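Local coordinates for L-serine ammonia-lyase (Rhizomucor miehei CAU432, PDB 5C3U), which belongs to the pyridoxal-phosphate-dependent enzymes and holds pyridoxal-5'-phosphate in a pocket of its alpha/beta fold, at residues 284-289 / 307-312. Sequence-based numbering, arbitrary orientation.
Sequences AALSLC and VVVLVT. With PLP (pyridoxal-5'-phosphate), chain B.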
ATOM      1  N   ALA A 284      -1.641  -8.272  -5.890  1.00 24.57           N
ATOM      2  CA  ALA A 284      -0.652  -8.068  -6.971  1.00 25.70           C
ATOM      3  C   ALA A 284       0.755  -8.528  -6.555  1.00 27.21           C
ATOM      4  O   ALA A 284       1.439  -9.193  -7.331  1.00 27.60           O
ATOM      5  CB  ALA A 284      -0.637  -6.622  -7.446  1.00 26.72           C
ATOM      6  N   ALA A 285       1.185  -8.173  -5.345  1.00 25.44           N
ATOM      7  CA  ALA A 285       2.511  -8.580  -4.875  1.00 25.77           C
ATOM      8  C   ALA A 285       2.590 -10.084  -4.624  1.00 24.43           C
ATOM      9  O   ALA A 285       3.557 -10.725  -5.018  1.00 24.43           O
ATOM     10  CB  ALA A 285       2.911  -7.812  -3.628  1.00 25.16           C
ATOM     11  N   LEU A 286       1.556 -10.639  -3.993  1.00 23.44           N
ATOM     12  CA  LEU A 286       1.492 -12.080  -3.740  1.00 23.74           C
ATOM     13  C   LEU A 286       1.497 -12.912  -5.026  1.00 23.59           C
ATOM     14  O   LEU A 286       1.982 -14.059  -5.041  1.00 24.97           O
ATOM     15  CB  LEU A 286       0.223 -12.398  -2.914  1.00 23.01           C
ATOM     16  CG  LEU A 286       0.260 -11.999  -1.434  1.00 24.35           C
ATOM     17  CD1 LEU A 286      -1.119 -11.937  -0.788  1.00 23.24           C
ATOM     18  CD2 LEU A 286       1.121 -12.977  -0.644  1.00 24.64           C
ATOM     19  N   SER A 287       0.974 -12.331  -6.104  1.00 23.76           N
ATOM     20  CA  SER A 287       0.833 -13.065  -7.362  1.00 26.23           C
ATOM     21  C   SER A 287       2.179 -13.474  -7.964  1.00 26.79           C
ATOM     22  O   SER A 287       2.262 -14.496  -8.649  1.00 26.61           O
ATOM     23  CB  SER A 287      -0.042 -12.300  -8.378  1.00 26.44           C
ATOM     24  OG  SER A 287       0.681 -11.308  -9.069  1.00 31.48           O
ATOM     25  N   LEU A 288       3.232 -12.725  -7.659  1.00 26.31           N
ATOM     26  CA  LEU A 288       4.560 -13.106  -8.151  1.00 28.58           C
ATOM     27  C   LEU A 288       4.996 -14.439  -7.556  1.00 28.93           C
ATOM     28  O   LEU A 288       5.685 -15.222  -8.211  1.00 29.87           O
ATOM     29  CB  LEU A 288       5.602 -12.026  -7.886  1.00 29.54           C
ATOM     30  CG  LEU A 288       5.364 -10.668  -8.550  1.00 30.37           C
ATOM     31  CD1 LEU A 288       6.645  -9.868  -8.444  1.00 30.95           C
ATOM     32  CD2 LEU A 288       4.954 -10.807 -10.010  1.00 34.49           C
ATOM     33  N   CYS A 289       4.559 -14.717  -6.325  1.00 28.79           N
ATOM     34  CA  CYS A 289       4.897 -15.983  -5.684  1.00 28.19           C
ATOM     35  C   CYS A 289       4.009 -17.118  -6.156  1.00 28.52           C
ATOM     36  O   CYS A 289       4.503 -18.194  -6.530  1.00 30.58           O
ATOM     37  CB  CYS A 289       4.852 -15.836  -4.160  1.00 31.03           C
ATOM     38  SG  CYS A 289       6.143 -14.706  -3.593  1.00 35.70           S
ATOM     39  N   VAL A 307      12.843 -14.343   0.289  1.00 32.63           N
ATOM     40  CA  VAL A 307      12.082 -13.274  -0.362  0.50 31.29           C
ATOM     41  C   VAL A 307      11.007 -12.802   0.604  1.00 28.56           C
ATOM     42  O   VAL A 307      10.385 -13.605   1.309  1.00 26.79           O
ATOM     43  CB  VAL A 307      11.492 -13.674  -1.741  0.50 32.29           C
ATOM     44  CG1 VAL A 307      10.467 -14.789  -1.616  0.50 32.40           C
ATOM     45  CG2 VAL A 307      10.877 -12.463  -2.438  0.50 32.72           C
ATOM     46  N   VAL A 308      10.824 -11.478   0.669  1.00 27.64           N
ATOM     47  CA  VAL A 308       9.848 -10.873   1.584  1.00 25.83           C
ATOM     48  C   VAL A 308       8.730 -10.235   0.752  1.00 24.65           C
ATOM     49  O   VAL A 308       9.005  -9.479  -0.165  1.00 24.33           O
ATOM     50  CB  VAL A 308      10.481  -9.767   2.471  1.00 27.19           C
ATOM     51  CG1 VAL A 308       9.412  -9.043   3.290  1.00 27.05           C
ATOM     52  CG2 VAL A 308      11.533 -10.340   3.411  1.00 26.57           C
ATOM     53  N   VAL A 309       7.479 -10.566   1.057  1.00 22.90           N
ATOM     54  CA  VAL A 309       6.346  -9.954   0.338  1.00 24.00           C
ATOM     55  C   VAL A 309       5.664  -9.020   1.312  1.00 24.35           C
ATOM     56  O   VAL A 309       5.275  -9.458   2.404  1.00 23.69           O
ATOM     57  CB  VAL A 309       5.338 -11.018  -0.153  1.00 24.94           C
ATOM     58  CG1 VAL A 309       4.179 -10.370  -0.915  1.00 25.77           C
ATOM     59  CG2 VAL A 309       6.043 -12.057  -1.009  1.00 26.23           C
ATOM     60  N   LEU A 310       5.496  -7.747   0.928  1.00 24.61           N
ATOM     61  CA  LEU A 310       4.764  -6.811   1.788  1.00 24.84           C
ATOM     62  C   LEU A 310       3.288  -6.985   1.557  1.00 25.24           C
ATOM     63  O   LEU A 310       2.771  -6.633   0.488  1.00 26.87           O
ATOM     64  CB  LEU A 310       5.191  -5.354   1.554  1.00 22.75           C
ATOM     65  CG  LEU A 310       6.683  -5.029   1.570  1.00 24.42           C
ATOM     66  CD1 LEU A 310       6.880  -3.526   1.372  1.00 24.60           C
ATOM     67  CD2 LEU A 310       7.362  -5.495   2.858  1.00 24.61           C
ATOM     68  N   VAL A 311       2.608  -7.556   2.551  1.00 25.30           N
ATOM     69  CA  VAL A 311       1.202  -7.849   2.416  1.00 25.25           C
ATOM     70  C   VAL A 311       0.456  -6.661   2.991  1.00 25.19           C
ATOM     71  O   VAL A 311       0.257  -6.545   4.207  1.00 24.97           O
ATOM     72  CB  VAL A 311       0.809  -9.162   3.114  1.00 24.58           C
ATOM     73  CG1 VAL A 311      -0.714  -9.376   3.032  1.00 24.93           C
ATOM     74  CG2 VAL A 311       1.551 -10.325   2.469  1.00 24.68           C
ATOM     75  N   THR A 312       0.071  -5.765   2.093  1.00 23.81           N
ATOM     76  CA  THR A 312      -0.326  -4.420   2.503  1.00 23.98           C
ATOM     77  C   THR A 312      -1.699  -4.330   3.163  1.00 24.14           C
ATOM     78  O   THR A 312      -1.991  -3.332   3.823  1.00 23.22           O
ATOM     79  CB  THR A 312      -0.160  -3.412   1.361  1.00 24.80           C
ATOM     80  OG1 THR A 312      -0.799  -3.922   0.174  1.00 23.90           O
ATOM     81  CG2 THR A 312       1.320  -3.205   1.098  1.00 25.71           C
TER
HETATM   82  N1  PLP B 401      -1.535  -1.613  -1.043  1.00 26.72           N
HETATM   83  C2  PLP B 401      -2.488  -1.096  -0.248  1.00 26.55           C
HETATM   84  C2A PLP B 401      -3.589  -1.948   0.338  1.00 26.39           C
HETATM   85  C3  PLP B 401      -2.466   0.338   0.047  1.00 26.84           C
HETATM   86  O3  PLP B 401      -3.421   0.893   0.857  1.00 28.00           O
HETATM   87  C4  PLP B 401      -1.359   1.127  -0.536  1.00 27.32           C
HETATM   88  C4A PLP B 401      -1.268   2.566  -0.246  1.00 27.96           C
HETATM   89  C5  PLP B 401      -0.360   0.451  -1.403  1.00 28.88           C
HETATM   90  C6  PLP B 401      -0.514  -0.924  -1.602  1.00 27.81           C
HETATM   91  C5A PLP B 401       0.805   1.203  -2.050  1.00 29.08           C
HETATM   92  O4P PLP B 401       0.464   2.581  -2.136  1.00 29.63           O
HETATM   93  P   PLP B 401       1.413   3.821  -2.569  1.00 24.57           P
HETATM   94  O1P PLP B 401       2.131   4.302  -1.356  1.00 26.22           O
HETATM   95  O2P PLP B 401       2.330   3.370  -3.720  1.00 25.29           O
HETATM   96  O3P PLP B 401       0.351   4.745  -3.052  1.00 26.21           O
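V309 meets three residues of helix 284-289 with its two methyls, and the contact is purely apolar. Its CG1 lies 3.9 Å from CB of A285 and 4.0 Å from CD2 of L286, while CG2 packs against SG of C289 at 3.7 Å. A chi1 of -179° sets CG1 anti to the backbone N and CG2 anti to the carbonyl carbon, dividing the fork of this beta-branched residue between A285 and L286 on one branch and C289 on the other. A285, with only a methyl to fit, suits the place where the backbones come nearest; the axes of 284-289 and 307-311 approach to 8.1 Å and run roughly antiparallel, at 151°. The CB of L286 starts off to one side, but its longer chain brings CD2 back, crossing V309 at about a right angle and reaching CG2 of V311 at 4.1 Å. The thiol of C289 is slim and apolar enough to cover the other V309 branch.

Among polar side chains, S287, on another side of the helix, turns its OG back to the carbonyl O of A284 (2.8 Å), which satisfies a buried hydroxyl. T312, of the pyridoxal-5'-phosphate pocket, directly follows the strand and places OG1 2.7 Å from N1 of the ligand ring.

Helix 280-290 thus covers strand 306-311, which runs between strands 37-42 and 174-178 in the mixed sheet; L40 joins L286 and V309, I176 touches A285, and helix 260-274 packs against L286 through A266 and F270.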